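Local atomic coordinates of tannase (Fusobacterium nucleatum subsp. nucleatum ATCC 25586, PDB entry 6YQ4), a protein that probably hydrolyses ester bonds of gallotannins, giving detoxicant activity against these compounds, and carries a bound magnesium ion. Residues G64-N69 against W488-V493; I129-A134 against K373-H378; N163-G168 against E242-S247. All coordinates share one frame; numbering follows the deposited sequence.

Contact 1 of 3, residues G64-N69 against W488-V493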
loop_
_atom_site.group_PDB
_atom_site.type_symbol
_atom_site.label_atom_id
_atom_site.label_comp_id
_atom_site.label_asym_id
_atom_site.label_seq_id
_atom_site.Cartn_x
_atom_site.Cartn_y
_atom_site.Cartn_z
ATOM N N GLY A 64 20.489 20.675 -6.916
ATOM C CA GLY A 64 19.698 20.735 -8.129
ATOM C C GLY A 64 18.842 21.982 -8.084
ATOM O O GLY A 64 19.310 23.064 -7.718
ATOM N N SER A 65 17.559 21.831 -8.427
ATOM C CA SER A 65 16.605 22.928 -8.339
ATOM C C SER A 65 16.153 23.224 -6.916
ATOM O O SER A 65 15.455 24.219 -6.712
ATOM C CB SER A 65 15.366 22.619 -9.188
ATOM O OG SER A 65 15.707 21.908 -10.369
ATOM N N TYR A 66 16.519 22.399 -5.935
ATOM C CA TYR A 66 15.894 22.424 -4.616
ATOM C C TYR A 66 16.733 23.212 -3.614
ATOM O O TYR A 66 17.960 23.087 -3.574
ATOM C CB TYR A 66 15.673 21.000 -4.097
ATOM C CG TYR A 66 14.712 20.155 -4.926
ATOM C CD1 TYR A 66 14.837 18.755 -4.968
ATOM C CD2 TYR A 66 13.668 20.740 -5.645
ATOM C CE1 TYR A 66 13.971 17.985 -5.714
ATOM C CE2 TYR A 66 12.793 19.973 -6.396
ATOM C CZ TYR A 66 12.949 18.598 -6.431
ATOM O OH TYR A 66 12.071 17.828 -7.157
ATOM N N ASN A 67 16.060 24.026 -2.799
ATOM C CA ASN A 67 16.748 24.752 -1.738
ATOM C C ASN A 67 16.037 24.556 -0.405
ATOM O O ASN A 67 15.135 23.725 -0.291
ATOM C CB ASN A 67 16.872 26.245 -2.084
ATOM C CG ASN A 67 15.522 26.936 -2.252
ATOM O OD1 ASN A 67 14.602 26.747 -1.456
ATOM N ND2 ASN A 67 15.408 27.762 -3.291
ATOM N N SER A 68 16.416 25.334 0.603
ATOM C CA SER A 68 15.873 25.139 1.941
ATOM C C SER A 68 14.432 25.625 2.107
ATOM O O SER A 68 13.828 25.339 3.143
ATOM C CB SER A 68 16.767 25.837 2.955
ATOM O OG SER A 68 15.982 26.310 4.027
ATOM N N ASN A 69 13.875 26.362 1.145
ATOM C CA ASN A 69 12.465 26.741 1.161
ATOM C C ASN A 69 11.662 26.009 0.096
ATOM O O ASN A 69 10.446 26.202 -0.009
ATOM C CB ASN A 69 12.314 28.252 0.966
ATOM C CG ASN A 69 12.855 29.043 2.133
ATOM O OD1 ASN A 69 12.094 29.556 2.952
ATOM N ND2 ASN A 69 14.179 29.138 2.226
ATOM N N TRP A 488 10.009 10.259 -11.577
ATOM C CA TRP A 488 8.594 10.616 -11.515
ATOM C C TRP A 488 8.341 11.734 -10.512
ATOM O O TRP A 488 7.603 12.683 -10.803
ATOM C CB TRP A 488 7.772 9.382 -11.166
ATOM C CG TRP A 488 6.308 9.640 -11.040
ATOM C CD1 TRP A 488 5.410 9.755 -12.058
ATOM C CD2 TRP A 488 5.567 9.825 -9.832
ATOM N NE1 TRP A 488 4.153 9.993 -11.562
ATOM C CE2 TRP A 488 4.221 10.046 -10.197
ATOM C CE3 TRP A 488 5.907 9.827 -8.478
ATOM C CZ2 TRP A 488 3.215 10.274 -9.259
ATOM C CZ3 TRP A 488 4.903 10.031 -7.543
ATOM C CH2 TRP A 488 3.575 10.253 -7.941
ATOM N N ILE A 489 8.950 11.646 -9.320
ATOM C CA ILE A 489 8.721 12.662 -8.296
ATOM C C ILE A 489 9.264 14.006 -8.758
ATOM O O ILE A 489 8.599 15.043 -8.632
ATOM C CB ILE A 489 9.355 12.252 -6.951
ATOM C CG1 ILE A 489 8.763 10.974 -6.395
ATOM C CG2 ILE A 489 9.223 13.378 -5.924
ATOM C CD1 ILE A 489 9.393 10.569 -5.093
ATOM N N ASP A 490 10.499 14.016 -9.268
ATOM C CA ASP A 490 11.064 15.243 -9.836
ATOM C C ASP A 490 10.133 15.850 -10.885
ATOM O O ASP A 490 9.879 17.061 -10.883
ATOM C CB ASP A 490 12.444 14.969 -10.451
ATOM C CG ASP A 490 13.576 15.064 -9.435
ATOM O OD1 ASP A 490 13.317 14.894 -8.223
ATOM O OD2 ASP A 490 14.732 15.310 -9.845
ATOM N N ASN A 491 9.611 15.015 -11.790
ATOM C CA ASN A 491 8.740 15.519 -12.846
ATOM C C ASN A 491 7.432 16.041 -12.283
ATOM O O ASN A 491 6.968 17.123 -12.659
ATOM C CB ASN A 491 8.452 14.433 -13.870
ATOM C CG ASN A 491 7.572 14.930 -14.979
ATOM O OD1 ASN A 491 7.989 15.782 -15.762
ATOM N ND2 ASN A 491 6.342 14.426 -15.051
ATOM N N VAL A 492 6.833 15.285 -11.369
ATOM C CA VAL A 492 5.564 15.660 -10.757
ATOM C C VAL A 492 5.701 16.941 -9.926
ATOM O O VAL A 492 4.786 17.780 -9.891
ATOM C CB VAL A 492 5.088 14.434 -9.957
ATOM C CG1 VAL A 492 4.186 14.806 -8.825
ATOM C CG2 VAL A 492 4.438 13.424 -10.911
ATOM N N VAL A 493 6.857 17.140 -9.288
ATOM C CA VAL A 493 7.089 18.336 -8.482
ATOM C C VAL A 493 7.276 19.570 -9.365
ATOM O O VAL A 493 7.044 20.698 -8.913
ATOM C CB VAL A 493 8.297 18.088 -7.561
ATOM C CG1 VAL A 493 8.863 19.388 -7.031
ATOM C CG2 VAL A 493 7.905 17.156 -6.414
#

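Contact 2 of 3, residues I129-A134 against K373-H378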
loop_
_atom_site.group_PDB
_atom_site.type_symbol
_atom_site.label_atom_id
_atom_site.label_comp_id
_atom_site.label_asym_id
_atom_site.label_seq_id
_atom_site.Cartn_x
_atom_site.Cartn_y
_atom_site.Cartn_z
ATOM N N ILE A 129 -4.330 -1.553 20.799
ATOM C CA ILE A 129 -4.230 -0.128 20.515
ATOM C C ILE A 129 -3.799 0.155 19.086
ATOM O O ILE A 129 -3.568 1.320 18.737
ATOM C CB ILE A 129 -3.266 0.560 21.501
ATOM C CG1 ILE A 129 -1.879 -0.065 21.369
ATOM C CG2 ILE A 129 -3.784 0.439 22.915
ATOM C CD1 ILE A 129 -0.802 0.670 22.100
ATOM N N GLY A 130 -3.676 -0.870 18.247
ATOM C CA GLY A 130 -3.210 -0.658 16.891
ATOM C C GLY A 130 -4.053 -1.363 15.851
ATOM O O GLY A 130 -3.595 -1.626 14.732
ATOM N N LYS A 131 -5.282 -1.701 16.224
ATOM C CA LYS A 131 -6.243 -2.152 15.245
ATOM C C LYS A 131 -6.751 -0.958 14.451
ATOM O O LYS A 131 -6.602 0.202 14.853
ATOM C CB LYS A 131 -7.413 -2.871 15.911
ATOM C CG LYS A 131 -7.018 -3.937 16.914
ATOM C CD LYS A 131 -6.222 -5.031 16.242
ATOM C CE LYS A 131 -6.435 -6.343 16.958
ATOM N NZ LYS A 131 -5.853 -7.468 16.198
ATOM N N ALA A 132 -7.365 -1.262 13.315
ATOM C CA ALA A 132 -7.876 -0.232 12.420
ATOM C C ALA A 132 -8.757 0.749 13.191
ATOM O O ALA A 132 -9.581 0.330 14.008
ATOM C CB ALA A 132 -8.670 -0.889 11.291
ATOM N N PRO A 133 -8.637 2.056 12.952
ATOM C CA PRO A 133 -7.843 2.774 11.948
ATOM C C PRO A 133 -6.558 3.445 12.474
ATOM O O PRO A 133 -6.170 4.473 11.938
ATOM C CB PRO A 133 -8.836 3.827 11.468
ATOM C CG PRO A 133 -9.593 4.184 12.772
ATOM C CD PRO A 133 -9.632 2.937 13.598
ATOM N N ALA A 134 -5.896 2.848 13.470
ATOM C CA ALA A 134 -4.745 3.488 14.112
ATOM C C ALA A 134 -3.655 3.892 13.115
ATOM O O ALA A 134 -3.115 5.000 13.193
ATOM C CB ALA A 134 -4.151 2.560 15.185
ATOM N N LYS A 373 -10.808 -5.119 22.302
ATOM C CA LYS A 373 -11.033 -6.337 23.048
ATOM C C LYS A 373 -11.197 -7.570 22.174
ATOM O O LYS A 373 -11.518 -8.651 22.683
ATOM C CB LYS A 373 -12.255 -6.188 23.940
ATOM C CG LYS A 373 -12.102 -7.172 25.090
ATOM C CD LYS A 373 -13.039 -6.737 26.157
ATOM C CE LYS A 373 -14.194 -7.677 26.366
ATOM N NZ LYS A 373 -15.171 -6.660 26.738
ATOM N N SER A 374 -10.973 -7.454 20.880
ATOM C CA SER A 374 -11.170 -8.570 19.971
ATOM C C SER A 374 -9.947 -8.620 19.086
ATOM O O SER A 374 -9.561 -7.591 18.535
ATOM C CB SER A 374 -12.438 -8.391 19.113
ATOM O OG SER A 374 -13.619 -8.722 19.824
ATOM N N ASP A 375 -9.337 -9.798 18.950
ATOM C CA ASP A 375 -8.095 -9.876 18.191
ATOM C C ASP A 375 -8.336 -9.916 16.676
ATOM O O ASP A 375 -7.483 -9.445 15.913
ATOM C CB ASP A 375 -7.286 -11.093 18.636
ATOM C CG ASP A 375 -5.856 -11.051 18.140
ATOM O OD1 ASP A 375 -5.242 -9.976 18.232
ATOM O OD2 ASP A 375 -5.358 -12.080 17.636
ATOM N N SER A 376 -9.463 -10.472 16.218
ATOM C CA SER A 376 -9.783 -10.455 14.794
ATOM C C SER A 376 -11.289 -10.382 14.622
ATOM O O SER A 376 -12.053 -10.631 15.556
ATOM C CB SER A 376 -9.282 -11.690 14.048
ATOM O OG SER A 376 -9.778 -12.877 14.655
ATOM N N LYS A 377 -11.704 -10.019 13.404
ATOM C CA LYS A 377 -13.111 -9.948 13.040
ATOM C C LYS A 377 -13.232 -10.241 11.553
ATOM O O LYS A 377 -12.235 -10.294 10.823
ATOM C CB LYS A 377 -13.740 -8.582 13.349
ATOM C CG LYS A 377 -13.716 -8.153 14.809
ATOM C CD LYS A 377 -14.810 -7.157 15.116
ATOM C CE LYS A 377 -14.534 -6.341 16.373
ATOM N NZ LYS A 377 -15.601 -5.330 16.646
ATOM N N HIS A 378 -14.471 -10.455 11.117
ATOM C CA HIS A 378 -14.790 -10.460 9.702
ATOM C C HIS A 378 -14.969 -9.038 9.203
ATOM O O HIS A 378 -15.129 -8.097 9.982
ATOM C CB HIS A 378 -16.056 -11.264 9.431
ATOM C CG HIS A 378 -15.943 -12.687 9.858
ATOM N ND1 HIS A 378 -15.033 -13.553 9.292
ATOM C CD2 HIS A 378 -16.575 -13.381 10.835
ATOM C CE1 HIS A 378 -15.123 -14.730 9.890
ATOM N NE2 HIS A 378 -16.054 -14.654 10.827
#

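Contact 3 of 3, residues N163-G168 against E242-S247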
loop_
_atom_site.group_PDB
_atom_site.type_symbol
_atom_site.label_atom_id
_atom_site.label_comp_id
_atom_site.label_asym_id
_atom_site.label_seq_id
_atom_site.Cartn_x
_atom_site.Cartn_y
_atom_site.Cartn_z
ATOM N N ASN A 163 5.184 7.416 0.353
ATOM C CA ASN A 163 5.631 6.136 -0.197
ATOM C C ASN A 163 5.335 4.991 0.783
ATOM O O ASN A 163 5.350 5.164 2.003
ATOM C CB ASN A 163 7.134 6.165 -0.530
ATOM C CG ASN A 163 7.553 5.031 -1.465
ATOM O OD1 ASN A 163 6.844 4.700 -2.422
ATOM N ND2 ASN A 163 8.713 4.428 -1.189
ATOM N N GLY A 164 5.047 3.820 0.227
ATOM C CA GLY A 164 4.816 2.618 1.007
ATOM C C GLY A 164 4.767 1.406 0.105
ATOM O O GLY A 164 4.689 1.510 -1.119
ATOM N N THR A 165 4.826 0.244 0.735
ATOM C CA THR A 165 4.821 -1.044 0.053
ATOM C C THR A 165 3.788 -1.920 0.728
ATOM O O THR A 165 3.769 -2.019 1.960
ATOM C CB THR A 165 6.196 -1.731 0.122
ATOM O OG1 THR A 165 7.176 -0.957 -0.588
ATOM C CG2 THR A 165 6.122 -3.135 -0.463
ATOM N N SER A 166 2.912 -2.515 -0.079
ATOM C CA SER A 166 2.001 -3.564 0.368
ATOM C C SER A 166 0.945 -2.945 1.250
ATOM O O SER A 166 0.223 -2.046 0.809
ATOM C CB SER A 166 2.759 -4.688 1.100
ATOM O OG SER A 166 2.043 -5.911 1.089
ATOM N N ALA A 167 0.849 -3.421 2.495
ATOM C CA ALA A 167 0.005 -2.765 3.486
ATOM C C ALA A 167 0.360 -1.287 3.587
ATOM O O ALA A 167 -0.527 -0.430 3.683
ATOM C CB ALA A 167 0.157 -3.449 4.857
ATOM N N GLY A 168 1.659 -0.971 3.532
ATOM C CA GLY A 168 2.091 0.414 3.570
ATOM C C GLY A 168 1.815 1.187 2.297
ATOM O O GLY A 168 1.753 2.421 2.338
ATOM N N GLU A 242 9.245 -8.794 7.021
ATOM C CA GLU A 242 9.079 -10.081 6.357
ATOM C C GLU A 242 7.877 -10.123 5.438
ATOM O O GLU A 242 7.787 -11.039 4.618
ATOM C CB GLU A 242 8.942 -11.221 7.363
ATOM C CG GLU A 242 9.826 -11.112 8.580
ATOM C CD GLU A 242 9.564 -12.231 9.568
ATOM O OE1 GLU A 242 9.011 -13.268 9.151
ATOM O OE2 GLU A 242 9.905 -12.075 10.759
ATOM N N TYR A 243 6.930 -9.201 5.571
ATOM C CA TYR A 243 5.837 -9.178 4.609
ATOM C C TYR A 243 6.261 -8.529 3.297
ATOM O O TYR A 243 5.752 -8.897 2.229
ATOM C CB TYR A 243 4.669 -8.390 5.163
ATOM C CG TYR A 243 3.743 -9.133 6.059
ATOM C CD1 TYR A 243 2.749 -9.920 5.529
ATOM C CD2 TYR A 243 3.826 -8.989 7.434
ATOM C CE1 TYR A 243 1.880 -10.581 6.332
ATOM C CE2 TYR A 243 2.968 -9.637 8.245
ATOM C CZ TYR A 243 1.994 -10.435 7.696
ATOM O OH TYR A 243 1.125 -11.086 8.510
ATOM N N ASN A 244 7.171 -7.556 3.383
ATOM C CA ASN A 244 7.535 -6.620 2.325
ATOM C C ASN A 244 8.831 -6.976 1.609
ATOM O O ASN A 244 8.988 -6.637 0.434
ATOM C CB ASN A 244 7.667 -5.212 2.914
ATOM C CG ASN A 244 6.321 -4.594 3.254
ATOM O OD1 ASN A 244 5.269 -5.218 3.094
ATOM N ND2 ASN A 244 6.347 -3.372 3.736
ATOM N N ASP A 245 9.765 -7.646 2.276
ATOM C CA ASP A 245 11.050 -8.008 1.681
ATOM C C ASP A 245 11.055 -9.504 1.371
ATOM O O ASP A 245 11.491 -10.320 2.190
ATOM C CB ASP A 245 12.187 -7.647 2.611
ATOM C CG ASP A 245 13.541 -7.828 1.963
ATOM O OD1 ASP A 245 14.515 -7.190 2.435
ATOM O OD2 ASP A 245 13.618 -8.598 0.976
ATOM N N ARG A 246 10.571 -9.864 0.165
ATOM C CA ARG A 246 10.518 -11.255 -0.297
ATOM C C ARG A 246 11.917 -11.851 -0.622
ATOM O O ARG A 246 11.977 -12.964 -1.166
ATOM C CB ARG A 246 9.606 -11.382 -1.522
ATOM C CG ARG A 246 8.143 -11.180 -1.212
ATOM C CD ARG A 246 7.759 -11.921 0.082
ATOM N NE ARG A 246 6.468 -11.467 0.589
ATOM C CZ ARG A 246 5.287 -11.867 0.127
ATOM N NH1 ARG A 246 5.203 -12.754 -0.865
ATOM N NH2 ARG A 246 4.185 -11.374 0.663
ATOM N N SER A 247 13.037 -11.193 -0.325
ATOM C CA SER A 247 14.345 -11.806 -0.498
ATOM C C SER A 247 14.845 -12.497 0.769
ATOM O O SER A 247 15.978 -12.999 0.780
ATOM C CB SER A 247 15.368 -10.758 -0.956
ATOM O OG SER A 247 15.878 -10.008 0.136
#

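Contact 1 of 3, residues G64-N69 against W488-V493
Asp490 OD1 is hydrogen-bonded to Tyr109 OH, and Tyr66 OH approaches the same oxygen at 3.4 Å in a bond that is at best weak. Asp490 lies on the C-terminal helix 482-493, and Tyr66 on the loop between strands 48-54 and 73-76. The oxygen sits at the edge of the Tyr66 ring, near its plane. The carboxylate stands almost perpendicular to that ring, with the two planes 84° apart.

Val493, about one turn further along the helix, supplies the apolar part. Its CG1 lies 3.6 Å from Tyr66 OH and 4.0 Å from Tyr66 CE2, in an oblique approach to the ring. CG1 is turned anti to the backbone N of Val493 (chi1 162°), which brings this methyl, rather than CG2, to the tyrosine.

The loop also pairs by backbone with the magnesium-binding region, Ser68 with Gly155. The contact therefore joins the C-terminal helix to the loop beside that site.

The phenol end of Tyr66 thus sits between a carboxylate oxygen and a methyl group. The direct polar link is long and weak. Tyr109 meets both sides, by its bond to Asp490 and by its ring, edge-to-face, to Tyr66.

Contact 2 of 3, residues I129-A134 against K373-H378
Lys131 reaches across to Asp375 with its ammonium group. The lysine belongs to a loop with a cis peptide bond before Pro133, the N-cap residue of helix 134-148. This loop follows strand 110-114 in what is probably an alpha/beta-hydrolase fold. Asp375 lies on the irregular segment between helices 364-368 and 381-394. The contact ties that segment to the loop before helix 134-148, away from the magnesium site.

Hydrogen bonding comes first. Lys131 NZ donates to the backbone oxygen Asp375 O at 2.6 Å. The donor is tilted 24° from the carbonyl plane. Two more carbonyls lie at the same nitrogen: Asn367 O is a firm partner and Arg119 O a weak one.

The charge pairing uses the same residue. Lys131 NZ forms a salt bridge with Asp375 OD1 at 3.3 Å. It meets this oxygen from above, 56° out of the carboxylate plane. The aspartate CG is anti to its own backbone N (chi1 -166°), and this turns the carboxylate back to the lysine although the side chain sets out away from it. The other oxygen, OD2, makes a salt bridge to Arg236 NE, so Asp375 joins two cations. Tyr128 adds a cation-pi contact to Lys131.

Van der Waals contact is limited to the last methylene. Lys131 CE lies 3.4 Å from Asp375 O and 3.7 Å from Ser374 O. The lysine chain is bent at chi2 and then runs extended to its end, so a largely buried charge is delivered among backbone oxygens.

Backbone bonding shapes the turn that carries the lysine. The carbonyl oxygen Lys131 O accepts from Ala134 N at 3.1 Å.

Contact 3 of 3, residues N163-G168 against E242-S247
Asn244 packs against Thr165 and Ser166, which lie in a turn consistent with the nucleophile elbow of alpha/beta hydrolases. Gly164, Ser166 and Gly168 match its GxSxG pattern. The turn leads from strand 160-163 into helix 167-177, and Asn244 ends helix 240-244.

Van der Waals contacts make up most of the interface. Asn244 OD1 comes within 3.2 Å of Ser166 CB. Thr165 CG2 is anti to its backbone N, which puts this methyl 4.0 Å from Asn244 CG. The two side chains pass each other in opposite directions. Ser166 has the strained backbone of the elbow, with phi 71° and psi -122°. Its CB points to the asparagine.

Among the polar atoms, the amide nitrogen Asn244 ND2 is hydrogen-bonded to Val79 O; Thr165 O lies 3.4 Å from it. Thr165 O also accepts a weak bond from Gly168 N within the turn.

Further bonds shape the segment after the helix. Arg246 NE donates to Tyr243 O at 3.1 Å, from above the carbonyl plane. Asp245 OD2 receives Ser247 N at 3.0 Å in an Asx turn.

Ser166 OG is hydrogen-bonded to His476 NE2, consistent with a Ser-His-Asp triad completed by Asp444. Asn244 would then be a neighbour of the probable nucleophile that touches its CB. The bond to the Val79 carbonyl probably helps orient the amide, leaving OD1 buried beside Ser166 CB without a partner in the model.

Overall arrangement
Contact 3 lies near the middle of the molecule, about 8 Å from the chain centre, at the probable active site. A glycerol is bound about 4 Å from the Ser166 side chain there. Contacts 1 and 2 lie on opposite sides of the chain's centre, with their own centres about 39 Å apart. Contact 3 is about 26 Å from contact 1 and 20 Å from contact 2, centre to centre, and none of the three touch. Along the chain they are nested: contact 3 inside the loop closed by contact 2, and contact 2 inside that of contact 1. The Tyr66 side chain of contact 1 is about 12 Å from the magnesium ion bound by Asp150, Met153 and Gly155.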